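Local coordinates for protein blood group a-and b-cleaving endo-beta-galactosidase (Streptococcus pneumoniae, PDB 2YGL) that probably binds carbohydrate through the tandem CBM51 modules of an endo-beta-galactosidase that cleaves blood group A and B antigens, at residues K55-G60 / V162-K167; T263-Y268 / F315-E320; K227-I232 / I271-N276; Y191-E196 / F239-G244. All blocks are in the same frame, centred on the assembly; numbering follows the deposited sequence.

Contact 1. Residues K55-G60 / V162-K167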
loop_
_atom_site.group_PDB
_atom_site.type_symbol
_atom_site.label_atom_id
_atom_site.label_comp_id
_atom_site.label_asym_id
_atom_site.label_seq_id
_atom_site.Cartn_x
_atom_site.Cartn_y
_atom_site.Cartn_z
ATOM N N LYS A 55 8.035 23.227 23.314
ATOM C CA LYS A 55 7.711 23.087 21.896
ATOM C C LYS A 55 6.201 23.118 21.667
ATOM O O LYS A 55 5.445 22.429 22.358
ATOM C CB LYS A 55 8.302 21.795 21.323
ATOM C CG LYS A 55 8.364 21.769 19.791
ATOM C CD LYS A 55 8.451 20.353 19.231
ATOM C CE LYS A 55 9.775 19.676 19.561
ATOM N NZ LYS A 55 9.769 18.235 19.173
ATOM N N TYR A 56 5.778 23.919 20.692
ATOM C CA TYR A 56 4.366 24.044 20.318
ATOM C C TYR A 56 4.028 23.158 19.121
ATOM O O TYR A 56 4.880 22.892 18.272
ATOM C CB TYR A 56 4.016 25.507 20.029
ATOM C CG TYR A 56 4.074 26.388 21.257
ATOM C CD1 TYR A 56 5.266 27.002 21.647
ATOM C CD2 TYR A 56 2.938 26.599 22.039
ATOM C CE1 TYR A 56 5.324 27.806 22.788
ATOM C CE2 TYR A 56 2.987 27.399 23.180
ATOM C CZ TYR A 56 4.181 27.997 23.545
ATOM O OH TYR A 56 4.229 28.788 24.668
ATOM N N PHE A 57 2.782 22.694 19.070
ATOM C CA PHE A 57 2.336 21.758 18.042
ATOM C C PHE A 57 1.039 22.250 17.414
ATOM O O PHE A 57 0.094 22.587 18.127
ATOM C CB PHE A 57 2.091 20.370 18.650
ATOM C CG PHE A 57 3.324 19.702 19.200
ATOM C CD1 PHE A 57 3.790 20.003 20.480
ATOM C CD2 PHE A 57 4.002 18.745 18.450
ATOM C CE1 PHE A 57 4.924 19.372 20.997
ATOM C CE2 PHE A 57 5.137 18.108 18.958
ATOM C CZ PHE A 57 5.598 18.423 20.234
ATOM N N ASP A 58 0.996 22.281 16.083
ATOM C CA ASP A 58 -0.226 22.630 15.349
ATOM C C ASP A 58 -1.295 21.540 15.455
ATOM O O ASP A 58 -2.491 21.837 15.494
ATOM C CB ASP A 58 0.080 22.884 13.867
ATOM C CG ASP A 58 0.842 24.179 13.626
ATOM O OD1 ASP A 58 0.788 25.098 14.467
ATOM O OD2 ASP A 58 1.495 24.279 12.569
ATOM N N LYS A 59 -0.855 20.282 15.491
ATOM C CA LYS A 59 -1.766 19.136 15.442
ATOM C C LYS A 59 -1.667 18.255 16.684
ATOM O O LYS A 59 -0.606 18.152 17.302
ATOM C CB LYS A 59 -1.502 18.287 14.191
ATOM C CG LYS A 59 -1.468 19.061 12.861
ATOM C CD LYS A 59 -2.831 19.643 12.478
ATOM C CE LYS A 59 -3.796 18.571 11.996
ATOM N NZ LYS A 59 -5.171 19.111 11.814
ATOM N N GLY A 60 -2.781 17.615 17.037
ATOM C CA GLY A 60 -2.803 16.674 18.152
ATOM C C GLY A 60 -4.172 16.452 18.763
ATOM O O GLY A 60 -5.176 16.996 18.294
ATOM N N VAL A 162 -1.827 15.267 26.489
ATOM C CA VAL A 162 -1.844 15.551 25.062
ATOM C C VAL A 162 -1.068 14.512 24.271
ATOM O O VAL A 162 0.027 14.088 24.664
ATOM C CB VAL A 162 -1.328 16.974 24.715
ATOM C CG1 VAL A 162 -2.365 18.027 25.082
ATOM C CG2 VAL A 162 0.017 17.261 25.378
ATOM N N PHE A 163 -1.668 14.093 23.165
ATOM C CA PHE A 163 -1.001 13.268 22.179
ATOM C C PHE A 163 -0.585 14.222 21.060
ATOM O O PHE A 163 -1.273 14.353 20.045
ATOM C CB PHE A 163 -1.939 12.153 21.689
ATOM C CG PHE A 163 -2.429 11.235 22.791
ATOM C CD1 PHE A 163 -3.536 11.579 23.568
ATOM C CD2 PHE A 163 -1.781 10.030 23.053
ATOM C CE1 PHE A 163 -3.987 10.735 24.591
ATOM C CE2 PHE A 163 -2.226 9.177 24.071
ATOM C CZ PHE A 163 -3.330 9.534 24.841
ATOM N N ALA A 164 0.532 14.911 21.283
ATOM C CA ALA A 164 1.018 15.952 20.379
ATOM C C ALA A 164 1.541 15.370 19.073
ATOM O O ALA A 164 2.298 14.394 19.082
ATOM C CB ALA A 164 2.100 16.789 21.056
ATOM N N ASP A 165 1.124 15.976 17.961
ATOM C CA ASP A 165 1.538 15.576 16.607
ATOM C C ASP A 165 1.078 14.158 16.225
ATOM O O ASP A 165 1.660 13.522 15.338
ATOM C CB ASP A 165 3.061 15.740 16.436
ATOM C CG ASP A 165 3.486 15.770 14.982
ATOM O OD1 ASP A 165 2.897 16.546 14.204
ATOM O OD2 ASP A 165 4.415 15.017 14.619
ATOM N N ALA A 166 0.019 13.685 16.883
ATOM C CA ALA A 166 -0.481 12.319 16.705
ATOM C C ALA A 166 -0.871 12.027 15.256
ATOM O O ALA A 166 -1.776 12.658 14.705
ATOM C CB ALA A 166 -1.651 12.051 17.646
ATOM N N LYS A 167 -0.176 11.066 14.649
ATOM C CA LYS A 167 -0.343 10.765 13.225
ATOM C C LYS A 167 -0.232 9.275 12.911
ATOM O O LYS A 167 0.464 8.528 13.606
ATOM C CB LYS A 167 0.682 11.545 12.390
ATOM C CG LYS A 167 2.141 11.183 12.689
ATOM C CD LYS A 167 3.130 11.864 11.746
ATOM C CE LYS A 167 3.403 13.292 12.167
ATOM N NZ LYS A 167 4.691 13.801 11.620
HETATM O O HOH W 1 1.850 18.978 14.937
#
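Phe57 and Ala164 make the tight half of this contact. The methyl CB of Ala164 sits squarely over one face of the Phe57 ring, 3.5 Å from its centroid and only 7° off the normal, a CH-pi contact in which all six ring carbons take part. Phe57 reaches it because CG stands beside the backbone N, anti to the carbonyl carbon (chi1 -64°), which swings the ring across to 162-167. Asp165 CB adds an oblique touch on Phe57 CD2 at 3.7 Å. The backbones also come together here: Gly60 CA pairs with Ala164 CA at 4.5 Å as an antiparallel non-hydrogen-bonded pair. A CB on Gly60 would run into Phe163 O, and its backbone angles would press one against the Lys59 carbonyl as well.

The looser side is polar and wet. Asp165 N donates to Lys59 O over 2.9 Å, arriving from above the carbonyl plane, while a water accepts from Lys59 N and donates to Asp165 OD1 at 2.7 Å. Lys167 NZ holds the other carboxylate oxygen, Asp165 OD2, in a 3.2 Å salt bridge, and the Lys59 amine leads away to Asp11 and Asp31.

Residues 163-166 form a type II turn where strand 160-171 bends a corner. In this first NPCBM module Ile45 of strand 45-48 and Tyr86 of strand 82-87 both pack on Ala164, with Tyr8 of strand 4-8 beside Asp165.

Contact 2. Residues T263-Y268 / F315-E320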
loop_
_atom_site.group_PDB
_atom_site.type_symbol
_atom_site.label_atom_id
_atom_site.label_comp_id
_atom_site.label_asym_id
_atom_site.label_seq_id
_atom_site.Cartn_x
_atom_site.Cartn_y
_atom_site.Cartn_z
ATOM N N THR A 263 11.819 -1.485 -11.294
ATOM C CA THR A 263 11.617 -2.245 -10.060
ATOM C C THR A 263 10.478 -3.260 -10.121
ATOM O O THR A 263 10.377 -4.127 -9.252
ATOM C CB THR A 263 11.356 -1.308 -8.862
ATOM O OG1 THR A 263 10.229 -0.474 -9.155
ATOM C CG2 THR A 263 12.578 -0.437 -8.572
ATOM N N ARG A 264 9.625 -3.158 -11.137
ATOM C CA ARG A 264 8.384 -3.931 -11.164
ATOM C C ARG A 264 7.870 -4.150 -12.589
ATOM O O ARG A 264 7.962 -3.259 -13.435
ATOM C CB ARG A 264 7.326 -3.197 -10.333
ATOM C CG ARG A 264 6.212 -4.050 -9.751
ATOM C CD ARG A 264 5.311 -3.175 -8.885
ATOM N NE ARG A 264 4.081 -3.847 -8.473
ATOM C CZ ARG A 264 3.025 -3.228 -7.948
ATOM N NH1 ARG A 264 3.038 -1.912 -7.767
ATOM N NH2 ARG A 264 1.949 -3.927 -7.605
ATOM N N PHE A 265 7.342 -5.345 -12.843
ATOM C CA PHE A 265 6.675 -5.655 -14.107
ATOM C C PHE A 265 5.245 -6.124 -13.841
ATOM O O PHE A 265 5.030 -7.049 -13.053
ATOM C CB PHE A 265 7.464 -6.706 -14.900
ATOM C CG PHE A 265 6.717 -7.266 -16.088
ATOM C CD1 PHE A 265 6.529 -6.501 -17.236
ATOM C CD2 PHE A 265 6.207 -8.561 -16.054
ATOM C CE1 PHE A 265 5.840 -7.014 -18.330
ATOM C CE2 PHE A 265 5.516 -9.084 -17.142
ATOM C CZ PHE A 265 5.334 -8.309 -18.285
ATOM N N ILE A 266 4.279 -5.478 -14.494
ATOM C CA ILE A 266 2.854 -5.779 -14.308
ATOM C C ILE A 266 2.179 -6.100 -15.635
ATOM O O ILE A 266 2.232 -5.296 -16.566
ATOM C CB ILE A 266 2.066 -4.585 -13.697
ATOM C CG1 ILE A 266 2.860 -3.874 -12.593
ATOM C CG2 ILE A 266 0.672 -5.036 -13.220
ATOM C CD1 ILE A 266 2.969 -4.643 -11.331
ATOM N N SER A 267 1.525 -7.259 -15.704
ATOM C CA SER A 267 0.741 -7.640 -16.881
ATOM C C SER A 267 -0.216 -8.791 -16.605
ATOM O O SER A 267 0.113 -9.724 -15.868
ATOM C CB SER A 267 1.660 -8.029 -18.044
ATOM O OG SER A 267 0.914 -8.223 -19.232
ATOM N N TYR A 268 -1.401 -8.714 -17.203
ATOM C CA TYR A 268 -2.264 -9.882 -17.341
ATOM C C TYR A 268 -1.785 -10.701 -18.534
ATOM O O TYR A 268 -1.344 -10.138 -19.535
ATOM C CB TYR A 268 -3.732 -9.472 -17.498
ATOM C CG TYR A 268 -4.332 -8.985 -16.202
ATOM C CD1 TYR A 268 -4.849 -9.887 -15.265
ATOM C CD2 TYR A 268 -4.356 -7.629 -15.894
ATOM C CE1 TYR A 268 -5.388 -9.442 -14.061
ATOM C CE2 TYR A 268 -4.892 -7.174 -14.695
ATOM C CZ TYR A 268 -5.404 -8.085 -13.784
ATOM O OH TYR A 268 -5.931 -7.629 -12.601
ATOM N N PHE A 315 -4.074 -14.765 -16.170
ATOM C CA PHE A 315 -3.484 -14.607 -14.836
ATOM C C PHE A 315 -2.688 -13.311 -14.697
ATOM O O PHE A 315 -2.115 -12.818 -15.672
ATOM C CB PHE A 315 -2.632 -15.827 -14.446
ATOM C CG PHE A 315 -1.595 -16.213 -15.469
ATOM C CD1 PHE A 315 -1.898 -17.121 -16.479
ATOM C CD2 PHE A 315 -0.308 -15.688 -15.408
ATOM C CE1 PHE A 315 -0.945 -17.487 -17.422
ATOM C CE2 PHE A 315 0.656 -16.048 -16.348
ATOM C CZ PHE A 315 0.336 -16.949 -17.359
ATOM N N LEU A 316 -2.668 -12.767 -13.480
ATOM C CA LEU A 316 -1.904 -11.560 -13.191
ATOM C C LEU A 316 -0.449 -11.898 -12.898
ATOM O O LEU A 316 -0.154 -12.703 -12.012
ATOM C CB LEU A 316 -2.517 -10.779 -12.019
ATOM C CG LEU A 316 -1.811 -9.491 -11.559
ATOM C CD1 LEU A 316 -1.700 -8.450 -12.677
ATOM C CD2 LEU A 316 -2.505 -8.891 -10.344
ATOM N N VAL A 317 0.449 -11.288 -13.665
ATOM C CA VAL A 317 1.879 -11.364 -13.396
ATOM C C VAL A 317 2.303 -10.040 -12.772
ATOM O O VAL A 317 2.178 -8.979 -13.390
ATOM C CB VAL A 317 2.708 -11.644 -14.673
ATOM C CG1 VAL A 317 4.202 -11.593 -14.365
ATOM C CG2 VAL A 317 2.338 -12.992 -15.266
ATOM N N ASP A 318 2.783 -10.115 -11.536
ATOM C CA ASP A 318 3.233 -8.940 -10.804
ATOM C C ASP A 318 4.500 -9.315 -10.049
ATOM O O ASP A 318 4.439 -9.919 -8.976
ATOM C CB ASP A 318 2.133 -8.459 -9.847
ATOM C CG ASP A 318 2.507 -7.182 -9.104
ATOM O OD1 ASP A 318 3.674 -6.734 -9.184
ATOM O OD2 ASP A 318 1.619 -6.618 -8.433
ATOM N N VAL A 319 5.647 -8.957 -10.621
ATOM C CA VAL A 319 6.938 -9.418 -10.112
ATOM C C VAL A 319 7.933 -8.267 -9.934
ATOM O O VAL A 319 7.999 -7.352 -10.762
ATOM C CB VAL A 319 7.520 -10.568 -11.004
ATOM C CG1 VAL A 319 7.793 -10.092 -12.437
ATOM C CG2 VAL A 319 8.769 -11.189 -10.380
ATOM N N GLU A 320 8.690 -8.317 -8.838
ATOM C CA GLU A 320 9.755 -7.353 -8.578
ATOM C C GLU A 320 10.931 -7.596 -9.514
ATOM O O GLU A 320 11.331 -8.738 -9.733
ATOM C CB GLU A 320 10.239 -7.448 -7.127
ATOM C CG GLU A 320 9.286 -6.864 -6.093
ATOM C CD GLU A 320 9.855 -6.886 -4.677
ATOM O OE1 GLU A 320 10.850 -7.603 -4.424
ATOM O OE2 GLU A 320 9.300 -6.180 -3.807
#
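Phe265, Val317 and Val319 form the apolar centre on one face of this strand pair: Val317 CG1 meets the edge of the Phe265 ring, 4.0 Å from CE2, and Val319 CG1 lies near Phe265 CB. On the other face Leu316 CD1 sits over a face of the Tyr268 ring in a CH-pi contact, 3.9 Å from its centroid and 12° off the normal, and the Leu316 and Ile266 side chains lie side by side, pointing the same way. With its CG anti to the backbone N (chi1 179°), Leu316 extends its branch over that ring.

Between the strands, the pairs Phe265-Val319 and Ser267-Val317 each close two backbone hydrogen bonds, the shortest being Val317 N to Ser267 O at 2.7 Å.

Farther along the Tyr268 face, Arg264 grips Asp318 side-on. NE donates to OD1 at 3.0 Å and NH2 to OD2 at 2.8 Å, both nearly straight, and the two planes are only 26° apart. The fork should hold the carboxylate's rotation; Arg264 NH1 turns to Thr174 instead.

Strands 263-268 and 315-320 run antiparallel, their axes coming within 4.7 Å. Thr263 and Arg264 both face Met351 of strand 343-352 in a classic beta bulge, within the beta-sandwich typical of a CBM51 module.

Contact 3. Residues K227-I232 / I271-N276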
loop_
_atom_site.group_PDB
_atom_site.type_symbol
_atom_site.label_atom_id
_atom_site.label_comp_id
_atom_site.label_asym_id
_atom_site.label_seq_id
_atom_site.Cartn_x
_atom_site.Cartn_y
_atom_site.Cartn_z
ATOM N N LYS A 227 -8.466 -4.253 -30.196
ATOM C CA LYS A 227 -7.824 -4.267 -28.888
ATOM C C LYS A 227 -7.626 -5.694 -28.383
ATOM O O LYS A 227 -8.409 -6.595 -28.704
ATOM C CB LYS A 227 -8.623 -3.436 -27.880
ATOM C CG LYS A 227 -8.523 -1.935 -28.126
ATOM C CD LYS A 227 -9.343 -1.141 -27.123
ATOM C CE LYS A 227 -9.153 0.352 -27.349
ATOM N NZ LYS A 227 -9.963 1.158 -26.398
ATOM N N ILE A 228 -6.558 -5.887 -27.613
ATOM C CA ILE A 228 -6.308 -7.141 -26.908
ATOM C C ILE A 228 -7.507 -7.470 -26.015
ATOM O O ILE A 228 -8.041 -6.592 -25.336
ATOM C CB ILE A 228 -4.993 -7.056 -26.087
ATOM C CG1 ILE A 228 -3.784 -7.193 -27.020
ATOM C CG2 ILE A 228 -4.954 -8.105 -24.971
ATOM C CD1 ILE A 228 -2.487 -6.655 -26.448
ATOM N N LYS A 229 -7.942 -8.726 -26.047
ATOM C CA LYS A 229 -9.106 -9.160 -25.283
ATOM C C LYS A 229 -8.816 -10.479 -24.578
ATOM O O LYS A 229 -8.320 -11.425 -25.191
ATOM C CB LYS A 229 -10.330 -9.289 -26.200
ATOM C CG LYS A 229 -11.674 -9.299 -25.473
ATOM C CD LYS A 229 -12.843 -9.584 -26.426
ATOM C CE LYS A 229 -13.155 -8.394 -27.329
ATOM N NZ LYS A 229 -14.226 -8.702 -28.326
ATOM N N LEU A 230 -9.129 -10.527 -23.286
ATOM C CA LEU A 230 -8.853 -11.690 -22.450
ATOM C C LEU A 230 -10.052 -12.083 -21.589
ATOM O O LEU A 230 -10.979 -11.293 -21.408
ATOM C CB LEU A 230 -7.646 -11.406 -21.548
ATOM C CG LEU A 230 -6.262 -11.461 -22.200
ATOM C CD1 LEU A 230 -5.208 -10.838 -21.296
ATOM C CD2 LEU A 230 -5.910 -12.900 -22.528
ATOM N N LEU A 231 -10.032 -13.312 -21.078
ATOM C CA LEU A 231 -10.974 -13.735 -20.047
ATOM C C LEU A 231 -10.423 -13.352 -18.684
ATOM O O LEU A 231 -9.345 -13.805 -18.293
ATOM C CB LEU A 231 -11.211 -15.249 -20.084
ATOM C CG LEU A 231 -12.331 -15.854 -20.931
ATOM C CD1 LEU A 231 -12.385 -17.357 -20.690
ATOM C CD2 LEU A 231 -13.691 -15.221 -20.628
ATOM N N ILE A 232 -11.157 -12.497 -17.980
ATOM C CA ILE A 232 -10.842 -12.156 -16.599
ATOM C C ILE A 232 -12.019 -12.621 -15.747
ATOM O O ILE A 232 -13.140 -12.126 -15.904
ATOM C CB ILE A 232 -10.602 -10.631 -16.397
ATOM C CG1 ILE A 232 -9.614 -10.062 -17.436
ATOM C CG2 ILE A 232 -10.157 -10.336 -14.956
ATOM C CD1 ILE A 232 -8.154 -10.498 -17.280
ATOM N N ILE A 271 -4.450 -16.175 -23.528
ATOM C CA ILE A 271 -4.647 -16.326 -24.965
ATOM C C ILE A 271 -5.753 -15.384 -25.441
ATOM O O ILE A 271 -6.851 -15.370 -24.878
ATOM C CB ILE A 271 -4.978 -17.793 -25.327
ATOM C CG1 ILE A 271 -3.803 -18.701 -24.949
ATOM C CG2 ILE A 271 -5.307 -17.933 -26.810
ATOM C CD1 ILE A 271 -4.204 -20.100 -24.553
ATOM N N ASP A 272 -5.453 -14.594 -26.470
ATOM C CA ASP A 272 -6.419 -13.628 -26.997
ATOM C C ASP A 272 -7.677 -14.330 -27.495
ATOM O O ASP A 272 -7.604 -15.412 -28.086
ATOM C CB ASP A 272 -5.806 -12.770 -28.106
ATOM C CG ASP A 272 -6.628 -11.521 -28.399
ATOM O OD1 ASP A 272 -7.575 -11.596 -29.212
ATOM O OD2 ASP A 272 -6.339 -10.465 -27.797
ATOM N N ARG A 273 -8.825 -13.707 -27.241
ATOM C CA ARG A 273 -10.127 -14.280 -27.585
ATOM C C ARG A 273 -10.306 -14.533 -29.087
ATOM O O ARG A 273 -11.122 -15.365 -29.486
ATOM C CB ARG A 273 -11.267 -13.395 -27.050
ATOM C CG ARG A 273 -11.215 -13.110 -25.538
ATOM C CD ARG A 273 -11.163 -14.385 -24.693
ATOM N NE ARG A 273 -12.394 -15.168 -24.790
ATOM C CZ ARG A 273 -12.495 -16.463 -24.499
ATOM N NH1 ARG A 273 -11.438 -17.155 -24.089
ATOM N NH2 ARG A 273 -13.668 -17.074 -24.621
ATOM N N SER A 274 -9.531 -13.827 -29.906
ATOM C CA SER A 274 -9.614 -13.935 -31.361
ATOM C C SER A 274 -8.865 -15.142 -31.922
ATOM O O SER A 274 -8.954 -15.427 -33.115
ATOM C CB SER A 274 -9.084 -12.654 -32.015
ATOM O OG SER A 274 -7.686 -12.512 -31.805
ATOM N N ALA A 275 -8.127 -15.842 -31.063
ATOM C CA ALA A 275 -7.308 -16.975 -31.491
ATOM C C ALA A 275 -8.142 -18.149 -31.989
ATOM O O ALA A 275 -9.270 -18.364 -31.534
ATOM C CB ALA A 275 -6.397 -17.428 -30.361
ATOM N N ASN A 276 -7.574 -18.895 -32.932
ATOM C CA ASN A 276 -8.134 -20.166 -33.358
ATOM C C ASN A 276 -8.017 -21.176 -32.226
ATOM O O ASN A 276 -6.924 -21.399 -31.698
ATOM C CB ASN A 276 -7.407 -20.687 -34.601
ATOM C CG ASN A 276 -7.749 -19.905 -35.857
ATOM O OD1 ASN A 276 -6.873 -19.608 -36.668
ATOM N ND2 ASN A 276 -9.023 -19.574 -36.028
HETATM O O HOH W 2 -8.937 -9.254 -29.659
#
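A loop is tied to an edge of a beta hairpin here: Asp272 and Arg273, just after strand 262-271, meet Lys229 on strand 228-232, which pairs with 235-239 in a two-stranded sheet of the second NPCBM module. Two hydrogen bonds carry the join. Lys229 N gives its proton almost straight (171°) to Asp272 OD2 at 2.9 Å, from above the carboxylate plane, and Arg273 N returns one to Lys229 O at 3.1 Å. One residue's peptide N and O are thus both used by the loop.

The same carboxylate also shapes its own loop. Asp272 OD1 accepts from Ser274 N in an Asx turn and from Ser274 OG at 2.8 Å, the two donors reaching it from opposite faces; the backbone of 272-275 closes a type I turn. Asp272 CG lies anti to its backbone N (chi1 -164°), beside the carbonyl carbon, which brings OD2 across to the strand.

Arg273 doubles back, bent at chi2 and chi3. Its side chain crosses that of Lys229 at about a right angle, CG to CG 3.8 Å, and its guanidinium lays one face over Leu231 CG, 3.5 Å above the plane and offset toward the rim. Arg273 NE turns away to Glu236 in a salt bridge.

With three protein N-H or O-H donors and a nearby water around its two oxygens, the largely buried Asp272 carboxylate is probably stabilised as the anion.

Contact 4. Residues Y191-E196 / F239-G244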
loop_
_atom_site.group_PDB
_atom_site.type_symbol
_atom_site.label_atom_id
_atom_site.label_comp_id
_atom_site.label_asym_id
_atom_site.label_seq_id
_atom_site.Cartn_x
_atom_site.Cartn_y
_atom_site.Cartn_z
ATOM N N TYR A 191 4.089 1.803 -20.148
ATOM C CA TYR A 191 3.638 0.656 -20.934
ATOM C C TYR A 191 4.749 0.141 -21.841
ATOM O O TYR A 191 5.431 0.923 -22.510
ATOM C CB TYR A 191 2.408 1.016 -21.776
ATOM C CG TYR A 191 1.185 1.345 -20.962
ATOM C CD1 TYR A 191 0.474 0.341 -20.308
ATOM C CD2 TYR A 191 0.735 2.659 -20.845
ATOM C CE1 TYR A 191 -0.652 0.635 -19.555
ATOM C CE2 TYR A 191 -0.393 2.967 -20.095
ATOM C CZ TYR A 191 -1.080 1.950 -19.453
ATOM O OH TYR A 191 -2.196 2.237 -18.710
ATOM N N LEU A 192 4.920 -1.177 -21.858
ATOM C CA LEU A 192 5.948 -1.810 -22.688
ATOM C C LEU A 192 5.768 -1.496 -24.173
ATOM O O LEU A 192 6.748 -1.259 -24.883
ATOM C CB LEU A 192 5.995 -3.321 -22.447
ATOM C CG LEU A 192 6.929 -3.807 -21.334
ATOM C CD1 LEU A 192 6.468 -3.372 -19.943
ATOM C CD2 LEU A 192 7.059 -5.316 -21.390
ATOM N N SER A 193 4.513 -1.460 -24.620
ATOM C CA SER A 193 4.179 -1.128 -26.008
ATOM C C SER A 193 4.520 0.318 -26.401
ATOM O O SER A 193 4.443 0.679 -27.577
ATOM C CB SER A 193 2.703 -1.420 -26.289
ATOM O OG SER A 193 1.861 -0.678 -25.422
ATOM N N ASP A 194 4.891 1.138 -25.421
ATOM C CA ASP A 194 5.368 2.494 -25.692
ATOM C C ASP A 194 6.896 2.552 -25.770
ATOM O O ASP A 194 7.475 3.630 -25.912
ATOM C CB ASP A 194 4.847 3.472 -24.635
ATOM C CG ASP A 194 3.361 3.747 -24.769
ATOM O OD1 ASP A 194 2.787 3.467 -25.847
ATOM O OD2 ASP A 194 2.767 4.252 -23.793
ATOM N N LEU A 195 7.537 1.387 -25.695
ATOM C CA LEU A 195 8.996 1.290 -25.713
ATOM C C LEU A 195 9.517 0.527 -26.931
ATOM O O LEU A 195 8.780 -0.231 -27.568
ATOM C CB LEU A 195 9.496 0.612 -24.432
ATOM C CG LEU A 195 9.115 1.213 -23.074
ATOM C CD1 LEU A 195 9.456 0.232 -21.960
ATOM C CD2 LEU A 195 9.802 2.550 -22.846
ATOM N N GLU A 196 10.788 0.742 -27.253
ATOM C CA GLU A 196 11.463 -0.039 -28.287
ATOM C C GLU A 196 12.115 -1.259 -27.656
ATOM O O GLU A 196 12.892 -1.131 -26.707
ATOM C CB GLU A 196 12.531 0.798 -29.005
ATOM C CG GLU A 196 11.982 1.957 -29.829
ATOM C CD GLU A 196 11.127 1.497 -30.992
ATOM O OE1 GLU A 196 11.698 1.080 -32.020
ATOM O OE2 GLU A 196 9.882 1.560 -30.882
ATOM N N PHE A 239 -8.275 -4.707 -23.392
ATOM C CA PHE A 239 -7.179 -3.911 -22.855
ATOM C C PHE A 239 -6.769 -2.828 -23.845
ATOM O O PHE A 239 -6.600 -3.096 -25.035
ATOM C CB PHE A 239 -5.981 -4.802 -22.505
ATOM C CG PHE A 239 -6.151 -5.571 -21.226
ATOM C CD1 PHE A 239 -6.827 -6.789 -21.211
ATOM C CD2 PHE A 239 -5.640 -5.076 -20.033
ATOM C CE1 PHE A 239 -6.991 -7.501 -20.024
ATOM C CE2 PHE A 239 -5.795 -5.779 -18.844
ATOM C CZ PHE A 239 -6.472 -6.995 -18.839
ATOM N N ASN A 240 -6.630 -1.601 -23.346
ATOM C CA ASN A 240 -6.182 -0.473 -24.158
ATOM C C ASN A 240 -4.742 -0.647 -24.622
ATOM O O ASN A 240 -4.390 -0.267 -25.738
ATOM C CB ASN A 240 -6.307 0.843 -23.379
ATOM C CG ASN A 240 -7.750 1.220 -23.067
ATOM O OD1 ASN A 240 -8.674 0.902 -23.820
ATOM N ND2 ASN A 240 -7.944 1.922 -21.954
ATOM N N LYS A 241 -3.911 -1.217 -23.752
ATOM C CA LYS A 241 -2.484 -1.353 -24.021
ATOM C C LYS A 241 -2.012 -2.788 -23.817
ATOM O O LYS A 241 -2.601 -3.537 -23.037
ATOM C CB LYS A 241 -1.670 -0.413 -23.115
ATOM C CG LYS A 241 -2.073 1.065 -23.155
ATOM C CD LYS A 241 -1.653 1.750 -24.453
ATOM C CE LYS A 241 -0.163 2.043 -24.491
ATOM N NZ LYS A 241 0.223 2.575 -25.820
ATOM N N GLY A 242 -0.939 -3.158 -24.513
ATOM C CA GLY A 242 -0.327 -4.469 -24.334
ATOM C C GLY A 242 0.499 -4.958 -25.508
ATOM O O GLY A 242 0.775 -4.207 -26.439
ATOM N N LEU A 243 0.889 -6.228 -25.453
ATOM C CA LEU A 243 1.737 -6.837 -26.478
ATOM C C LEU A 243 1.096 -8.113 -27.018
ATOM O O LEU A 243 0.529 -8.898 -26.256
ATOM C CB LEU A 243 3.128 -7.152 -25.911
ATOM C CG LEU A 243 3.994 -5.982 -25.429
ATOM C CD1 LEU A 243 5.161 -6.475 -24.575
ATOM C CD2 LEU A 243 4.493 -5.138 -26.597
ATOM N N GLY A 244 1.195 -8.309 -28.329
ATOM C CA GLY A 244 0.629 -9.484 -28.988
ATOM C C GLY A 244 1.697 -10.274 -29.716
ATOM O O GLY A 244 2.386 -9.744 -30.591
HETATM O O HOH W 3 0.534 5.356 -24.570
#
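Residues 192-194 make a short 3-10 turn whose Ser193 CA comes 5.9 Å from Gly242 CA, where strand 242-244 begins. No backbone bond links these parts of the second NPCBM beta-sandwich module, and side chains do the joining.

Lys241 is laid across Tyr191. Its CG stands 3.7 Å from the ring centroid, 2° off the normal, in a CH-pi contact, with CB over the CD1 side of the ring and Lys241 CE near Tyr191 CG. Bends at chi2 and chi3 fold the chain over that face and carry the amine on to Asp194. There Lys241 NZ makes a 2.7 Å salt bridge with Asp194 OD1, met on the syn side but 30° out of the carboxylate plane. Asp214 is a second anionic partner of the amine and also takes the Ser193 hydroxyl.

Beneath this polar layer the Leu192 and Leu243 side chains cross at about a right angle, CD2 to CD1 3.9 Å, and both touch Tyr255 of strand 251-256. Leu243 CD2 touches Ser193 CB, which also lies 3.4 Å from Gly242 O. Gly242 has backbone angles that would jam a CB against the carbonyl before it.

A water bridges the pair, donating to Asp194 OD2 at 2.6 Å and accepting from Lys241 NZ at 3.1 Å.

Overall arrangement
Contact 1 stands alone in the first module, its centre about 41 Å or more from those of the others, whereas contacts 2, 3 and 4 crowd the second. Contact 1 is the most buried; the other three each mix core and surface residues. Contacts 2 and 4 both reach the sheet containing strand 343-352 and touch through Phe265 and Leu192. Contacts 3 and 4 share the hairpin, 228-232 paired with 235-239, joined by Ile228 and Phe239. Chemistry follows place: contact 2 is regular strand pairing with a salt bridge on one face, contact 3 binds a loop by an aspartate, and contacts 1 and 4 set an aromatic ring against aliphatic carbon.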